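PDB 3MI6: alpha-galactosidase from Lactobacillus brevis, which probably hydrolyses terminal, non-reducing alpha-D-galactose residues from alpha-galactosides such as galactose oligosaccharides and galactomannans, as a glycoside hydrolase of family 36. Local coordinates for residues L523-F534 with M538-D549. Residues are numbered along the deposited sequence; the frame is centred on the assembly and turned at random.
Sequences LFESCASGGGRF and MMYYAPQAWTSD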
ATOM      1  N   LEU D 523     -44.637  17.255   8.915  1.00 42.94           N
ATOM      2  CA  LEU D 523     -43.381  16.591   8.641  1.00 41.30           C
ATOM      3  C   LEU D 523     -42.611  17.403   7.606  1.00 41.69           C
ATOM      4  O   LEU D 523     -43.082  17.574   6.483  1.00 42.88           O
ATOM      5  CB  LEU D 523     -43.692  15.213   8.075  1.00 40.50           C
ATOM      6  CG  LEU D 523     -42.583  14.209   7.801  1.00 41.50           C
ATOM      7  CD1 LEU D 523     -41.549  14.196   8.929  1.00 39.51           C
ATOM      8  CD2 LEU D 523     -43.212  12.831   7.597  1.00 37.89           C
ATOM      9  N   PHE D 524     -41.445  17.920   7.986  1.00 40.28           N
ATOM     10  CA  PHE D 524     -40.570  18.604   7.038  1.00 38.22           C
ATOM     11  C   PHE D 524     -39.494  17.651   6.553  1.00 37.48           C
ATOM     12  O   PHE D 524     -38.728  17.106   7.351  1.00 36.85           O
ATOM     13  CB  PHE D 524     -39.912  19.842   7.661  1.00 37.26           C
ATOM     14  CG  PHE D 524     -40.852  20.975   7.888  1.00 36.96           C
ATOM     15  CD1 PHE D 524     -41.464  21.146   9.107  1.00 37.27           C
ATOM     16  CD2 PHE D 524     -41.134  21.865   6.878  1.00 40.56           C
ATOM     17  CE1 PHE D 524     -42.340  22.179   9.315  1.00 40.41           C
ATOM     18  CE2 PHE D 524     -42.023  22.910   7.081  1.00 41.83           C
ATOM     19  CZ  PHE D 524     -42.621  23.068   8.305  1.00 39.42           C
ATOM     20  N   GLU D 525     -39.470  17.436   5.241  1.00 38.05           N
ATOM     21  CA  GLU D 525     -38.349  16.786   4.579  1.00 38.53           C
ATOM     22  C   GLU D 525     -37.447  17.885   4.068  1.00 33.77           C
ATOM     23  O   GLU D 525     -37.847  18.683   3.244  1.00 34.26           O
ATOM     24  CB  GLU D 525     -38.796  15.851   3.433  1.00 39.02           C
ATOM     25  CG  GLU D 525     -37.626  15.059   2.804  1.00 42.05           C
ATOM     26  CD  GLU D 525     -38.012  13.695   2.169  1.00 47.74           C
ATOM     27  OE1 GLU D 525     -37.344  13.297   1.178  1.00 46.06           O
ATOM     28  OE2 GLU D 525     -38.955  13.010   2.649  1.00 46.35           O
ATOM     29  N   SER D 526     -36.235  17.934   4.601  1.00 36.70           N
ATOM     30  CA  SER D 526     -35.230  18.897   4.174  1.00 35.04           C
ATOM     31  C   SER D 526     -34.678  18.524   2.785  1.00 38.25           C
ATOM     32  O   SER D 526     -34.654  17.343   2.406  1.00 38.72           O
ATOM     33  CB  SER D 526     -34.124  18.965   5.221  1.00 31.32           C
ATOM     34  OG  SER D 526     -32.873  18.732   4.633  1.00 32.71           O
ATOM     35  N   CYS D 527     -34.266  19.520   2.007  1.00 36.96           N
ATOM     36  CA  CYS D 527     -33.761  19.243   0.668  1.00 37.07           C
ATOM     37  C   CYS D 527     -32.814  20.333   0.219  1.00 37.62           C
ATOM     38  O   CYS D 527     -32.932  21.467   0.652  1.00 37.58           O
ATOM     39  CB  CYS D 527     -34.925  19.119  -0.316  1.00 39.62           C
ATOM     40  SG  CYS D 527     -34.477  18.523  -1.962  1.00 44.74           S
ATOM     41  N   ALA D 528     -31.865  19.977  -0.638  1.00 37.10           N
ATOM     42  CA  ALA D 528     -30.947  20.946  -1.237  1.00 36.86           C
ATOM     43  C   ALA D 528     -30.357  20.349  -2.505  1.00 38.01           C
ATOM     44  O   ALA D 528     -29.192  19.939  -2.515  1.00 34.91           O
ATOM     45  CB  ALA D 528     -29.838  21.335  -0.269  1.00 33.34           C
ATOM     46  N   SER D 529     -31.165  20.304  -3.570  1.00 37.67           N
ATOM     47  CA  SER D 529     -30.765  19.648  -4.808  1.00 36.87           C
ATOM     48  C   SER D 529     -30.351  18.219  -4.479  1.00 37.55           C
ATOM     49  O   SER D 529     -29.362  17.703  -5.005  1.00 36.43           O
ATOM     50  CB  SER D 529     -29.587  20.385  -5.458  1.00 35.90           C
ATOM     51  OG  SER D 529     -30.015  21.507  -6.196  1.00 37.68           O
ATOM     52  N   GLY D 530     -31.109  17.574  -3.601  1.00 39.41           N
ATOM     53  CA  GLY D 530     -30.678  16.310  -3.033  1.00 35.99           C
ATOM     54  C   GLY D 530     -29.972  16.602  -1.734  1.00 35.57           C
ATOM     55  O   GLY D 530     -30.515  17.316  -0.898  1.00 38.69           O
ATOM     56  N   GLY D 531     -28.759  16.093  -1.564  1.00 35.07           N
ATOM     57  CA  GLY D 531     -28.109  16.148  -0.261  1.00 36.57           C
ATOM     58  C   GLY D 531     -27.107  17.264  -0.006  1.00 35.65           C
ATOM     59  O   GLY D 531     -26.088  17.048   0.637  1.00 34.39           O
ATOM     60  N   GLY D 532     -27.411  18.463  -0.489  1.00 35.65           N
ATOM     61  CA  GLY D 532     -26.504  19.586  -0.380  1.00 34.62           C
ATOM     62  C   GLY D 532     -26.528  20.275   0.976  1.00 37.34           C
ATOM     63  O   GLY D 532     -25.761  21.201   1.218  1.00 38.17           O
ATOM     64  N   ARG D 533     -27.422  19.849   1.860  1.00 39.01           N
ATOM     65  CA  ARG D 533     -27.420  20.358   3.230  1.00 38.57           C
ATOM     66  C   ARG D 533     -27.628  19.243   4.234  1.00 36.70           C
ATOM     67  O   ARG D 533     -28.087  19.478   5.334  1.00 39.46           O
ATOM     68  CB  ARG D 533     -28.482  21.437   3.419  1.00 39.76           C
ATOM     69  CG  ARG D 533     -27.952  22.835   3.268  1.00 37.67           C
ATOM     70  CD  ARG D 533     -28.577  23.746   4.281  1.00 39.72           C
ATOM     71  NE  ARG D 533     -30.001  23.987   4.029  1.00 44.81           N
ATOM     72  CZ  ARG D 533     -30.502  25.134   3.573  1.00 42.57           C
ATOM     73  NH1 ARG D 533     -29.695  26.160   3.296  1.00 39.64           N
ATOM     74  NH2 ARG D 533     -31.810  25.247   3.389  1.00 39.26           N
ATOM     75  N   PHE D 534     -27.265  18.032   3.849  1.00 35.38           N
ATOM     76  CA  PHE D 534     -27.557  16.864   4.649  1.00 36.00           C
ATOM     77  C   PHE D 534     -26.772  16.881   5.961  1.00 36.14           C
ATOM     78  O   PHE D 534     -25.684  16.286   6.041  1.00 34.41           O
ATOM     79  CB  PHE D 534     -27.191  15.617   3.844  1.00 36.05           C
ATOM     80  CG  PHE D 534     -27.824  14.365   4.353  1.00 32.28           C
ATOM     81  CD1 PHE D 534     -27.284  13.698   5.420  1.00 28.73           C
ATOM     82  CD2 PHE D 534     -28.972  13.869   3.755  1.00 32.91           C
ATOM     83  CE1 PHE D 534     -27.873  12.559   5.886  1.00 32.63           C
ATOM     84  CE2 PHE D 534     -29.575  12.729   4.209  1.00 32.56           C
ATOM     85  CZ  PHE D 534     -29.027  12.064   5.278  1.00 35.76           C
HETATM   86  N   MSE D 538     -30.129  20.429  10.261  1.00 34.68           N
HETATM   87  CA  MSE D 538     -31.467  20.363   9.702  1.00 34.57           C
HETATM   88  C   MSE D 538     -32.311  19.249  10.312  1.00 36.81           C
HETATM   89  O   MSE D 538     -33.534  19.359  10.336  1.00 35.49           O
HETATM   90  CB  MSE D 538     -31.386  20.183   8.197  1.00 34.46           C
HETATM   91  CG  MSE D 538     -30.546  21.228   7.523  1.00 37.44           C
HETATM   92 SE   MSE D 538     -31.556  22.885   7.218  1.00 62.35          SE
HETATM   93  CE  MSE D 538     -32.947  22.182   6.043  1.00 41.77           C
HETATM   94  N   MSE D 539     -31.659  18.187  10.796  1.00 34.00           N
HETATM   95  CA  MSE D 539     -32.357  17.059  11.395  1.00 35.65           C
HETATM   96  C   MSE D 539     -33.055  17.439  12.706  1.00 39.55           C
HETATM   97  O   MSE D 539     -34.021  16.787  13.119  1.00 39.94           O
HETATM   98  CB  MSE D 539     -31.400  15.887  11.660  1.00 40.74           C
HETATM   99  CG  MSE D 539     -30.633  15.368  10.439  1.00 42.59           C
HETATM  100 SE   MSE D 539     -31.737  14.860   8.891  1.00 57.88          SE
HETATM  101  CE  MSE D 539     -30.314  14.884   7.567  1.00 38.57           C
ATOM    102  N   TYR D 540     -32.552  18.473  13.372  1.00 35.84           N
ATOM    103  CA  TYR D 540     -33.188  18.966  14.576  1.00 34.45           C
ATOM    104  C   TYR D 540     -34.631  19.356  14.277  1.00 37.04           C
ATOM    105  O   TYR D 540     -35.532  19.061  15.052  1.00 38.08           O
ATOM    106  CB  TYR D 540     -32.414  20.159  15.103  1.00 34.58           C
ATOM    107  CG  TYR D 540     -33.018  20.820  16.315  1.00 37.90           C
ATOM    108  CD1 TYR D 540     -33.935  21.851  16.170  1.00 37.89           C
ATOM    109  CD2 TYR D 540     -32.648  20.443  17.602  1.00 35.91           C
ATOM    110  CE1 TYR D 540     -34.477  22.467  17.260  1.00 38.82           C
ATOM    111  CE2 TYR D 540     -33.183  21.062  18.704  1.00 35.70           C
ATOM    112  CZ  TYR D 540     -34.102  22.077  18.529  1.00 38.73           C
ATOM    113  OH  TYR D 540     -34.664  22.723  19.616  1.00 40.19           O
ATOM    114  N   TYR D 541     -34.838  19.993  13.131  1.00 37.24           N
ATOM    115  CA  TYR D 541     -36.137  20.518  12.734  1.00 35.55           C
ATOM    116  C   TYR D 541     -36.847  19.554  11.807  1.00 38.64           C
ATOM    117  O   TYR D 541     -38.030  19.279  11.982  1.00 39.68           O
ATOM    118  CB  TYR D 541     -35.958  21.846  11.997  1.00 37.04           C
ATOM    119  CG  TYR D 541     -35.407  22.950  12.854  1.00 38.72           C
ATOM    120  CD1 TYR D 541     -36.233  23.630  13.737  1.00 39.55           C
ATOM    121  CD2 TYR D 541     -34.067  23.326  12.781  1.00 37.48           C
ATOM    122  CE1 TYR D 541     -35.751  24.645  14.535  1.00 38.70           C
ATOM    123  CE2 TYR D 541     -33.573  24.353  13.582  1.00 39.00           C
ATOM    124  CZ  TYR D 541     -34.433  25.003  14.455  1.00 39.80           C
ATOM    125  OH  TYR D 541     -34.001  26.020  15.262  1.00 40.93           O
ATOM    126  N   ALA D 542     -36.113  19.074  10.799  1.00 38.67           N
ATOM    127  CA  ALA D 542     -36.624  18.160   9.777  1.00 37.64           C
ATOM    128  C   ALA D 542     -35.966  16.792   9.951  1.00 40.54           C
ATOM    129  O   ALA D 542     -34.777  16.636   9.667  1.00 42.53           O
ATOM    130  CB  ALA D 542     -36.322  18.709   8.396  1.00 35.26           C
ATOM    131  N   PRO D 543     -36.736  15.788  10.403  1.00 38.95           N
ATOM    132  CA  PRO D 543     -36.161  14.506  10.828  1.00 35.67           C
ATOM    133  C   PRO D 543     -35.605  13.698   9.665  1.00 36.37           C
ATOM    134  O   PRO D 543     -34.922  12.703   9.885  1.00 37.38           O
ATOM    135  CB  PRO D 543     -37.355  13.782  11.426  1.00 37.19           C
ATOM    136  CG  PRO D 543     -38.511  14.296  10.612  1.00 38.53           C
ATOM    137  CD  PRO D 543     -38.209  15.763  10.416  1.00 39.27           C
ATOM    138  N   GLN D 544     -35.880  14.114   8.438  1.00 36.91           N
ATOM    139  CA  GLN D 544     -35.382  13.368   7.284  1.00 40.01           C
ATOM    140  C   GLN D 544     -34.980  14.292   6.145  1.00 39.10           C
ATOM    141  O   GLN D 544     -35.549  15.368   5.987  1.00 38.14           O
ATOM    142  CB  GLN D 544     -36.417  12.350   6.805  1.00 36.82           C
ATOM    143  CG  GLN D 544     -37.617  12.939   6.113  1.00 36.39           C
ATOM    144  CD  GLN D 544     -38.715  11.918   6.010  1.00 40.98           C
ATOM    145  OE1 GLN D 544     -38.881  11.088   6.903  1.00 39.25           O
ATOM    146  NE2 GLN D 544     -39.465  11.954   4.918  1.00 41.29           N
ATOM    147  N   ALA D 545     -33.995  13.873   5.357  1.00 35.83           N
ATOM    148  CA  ALA D 545     -33.547  14.685   4.238  1.00 36.69           C
ATOM    149  C   ALA D 545     -33.682  13.901   2.942  1.00 37.44           C
ATOM    150  O   ALA D 545     -33.674  12.671   2.962  1.00 38.08           O
ATOM    151  CB  ALA D 545     -32.109  15.133   4.451  1.00 35.06           C
ATOM    152  N   TRP D 546     -33.844  14.607   1.823  1.00 38.54           N
ATOM    153  CA  TRP D 546     -33.782  13.985   0.500  1.00 38.04           C
ATOM    154  C   TRP D 546     -32.305  13.726   0.181  1.00 37.51           C
ATOM    155  O   TRP D 546     -31.561  14.648  -0.144  1.00 37.60           O
ATOM    156  CB  TRP D 546     -34.433  14.890  -0.551  1.00 37.90           C
ATOM    157  CG  TRP D 546     -34.422  14.314  -1.942  1.00 38.36           C
ATOM    158  CD1 TRP D 546     -34.010  14.933  -3.088  1.00 36.99           C
ATOM    159  CD2 TRP D 546     -34.824  12.989  -2.328  1.00 39.43           C
ATOM    160  NE1 TRP D 546     -34.143  14.080  -4.166  1.00 35.44           N
ATOM    161  CE2 TRP D 546     -34.641  12.884  -3.725  1.00 37.04           C
ATOM    162  CE3 TRP D 546     -35.332  11.887  -1.628  1.00 38.80           C
ATOM    163  CZ2 TRP D 546     -34.946  11.723  -4.431  1.00 38.40           C
ATOM    164  CZ3 TRP D 546     -35.630  10.736  -2.331  1.00 39.03           C
ATOM    165  CH2 TRP D 546     -35.433  10.661  -3.720  1.00 38.32           C
ATOM    166  N   THR D 547     -31.884  12.470   0.285  1.00 36.42           N
ATOM    167  CA  THR D 547     -30.461  12.134   0.353  1.00 35.09           C
ATOM    168  C   THR D 547     -29.647  12.527  -0.877  1.00 34.32           C
ATOM    169  O   THR D 547     -28.553  13.072  -0.758  1.00 33.79           O
ATOM    170  CB  THR D 547     -30.277  10.639   0.622  1.00 35.08           C
ATOM    171  OG1 THR D 547     -31.277  10.218   1.554  1.00 38.42           O
ATOM    172  CG2 THR D 547     -28.884  10.346   1.192  1.00 31.07           C
ATOM    173  N   SER D 548     -30.175  12.222  -2.053  1.00 34.65           N
ATOM    174  CA  SER D 548     -29.541  12.613  -3.304  1.00 34.87           C
ATOM    175  C   SER D 548     -30.599  12.768  -4.383  1.00 33.67           C
ATOM    176  O   SER D 548     -31.599  12.064  -4.370  1.00 33.69           O
ATOM    177  CB  SER D 548     -28.519  11.554  -3.740  1.00 31.74           C
ATOM    178  OG  SER D 548     -27.846  11.953  -4.924  1.00 30.08           O
ATOM    179  N   ASP D 549     -30.377  13.687  -5.310  1.00 32.58           N
ATOM    180  CA  ASP D 549     -31.185  13.750  -6.514  1.00 34.82           C
ATOM    181  C   ASP D 549     -30.948  12.523  -7.372  1.00 38.14           C
ATOM    182  O   ASP D 549     -31.797  12.139  -8.181  1.00 43.19           O
ATOM    183  CB  ASP D 549     -30.869  14.996  -7.322  1.00 35.25           C
ATOM    184  CG  ASP D 549     -31.867  16.093  -7.089  1.00 37.58           C
ATOM    185  OD1 ASP D 549     -32.955  15.771  -6.566  1.00 33.77           O
ATOM    186  OD2 ASP D 549     -31.558  17.271  -7.421  1.00 40.95           O
TER
HETATM  187  O   HOH W   1     -40.411  18.351  10.769  1.00 38.29           O
HETATM  188  O   HOH W   2     -28.216  15.217  -5.504  1.00 34.04           O
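S526 pairs in parallel with A545 where strand 523-526 runs beside the short strand 544-546, their axes 43° apart. Two backbone bonds tie them: S526 N donates to Q544 O (3.0 Å), and W546 N to S526 O (2.9 Å). One water bridges F524 N and Y541 O, and another joins S529 O to D549 N.

On the side of E525 and Q544, Q544 NE2 donates to E525 OE2 over 2.6 Å, coming from above the carboxylate, whose plane is turned 66° from the amide. E525 reaches it on an extended chain, CG anti to the backbone N (chi1 -175°), while OE1 lies beside CA and CE3 of W546. Losing the carboxylate to an alanine here would probably leave Q544 NE2 without this acceptor, the amide freer to turn, and a gap beside W546.

On the side of S526 and A545, the bent chain of selenomethionine M538 brings CE against S526 CB and SE near R533 NE (3.7 Å); R533 is salt-bridged to E416. Selenomethionine M539 sets CE over one face of the F534 ring in a CH-pi contact, 3.7 Å from its centroid, and A545 CB lies 3.5 Å from both CD2 and CE2 of F534.

C527 SG lies obliquely beside the W546 indole, whose NE1 donates in the ring plane to D549 OD1 (3.2 Å). W200 NE1 is hydrogen-bonded to D549 OD2. D549 is the predicted proton donor and C527 a predicted substrate-binding residue, consistent with the catalytic pocket at the C-terminal ends of the TIM-barrel strands, two of which, 523-526 and 544-546, are joined here in a beta-alpha-beta unit.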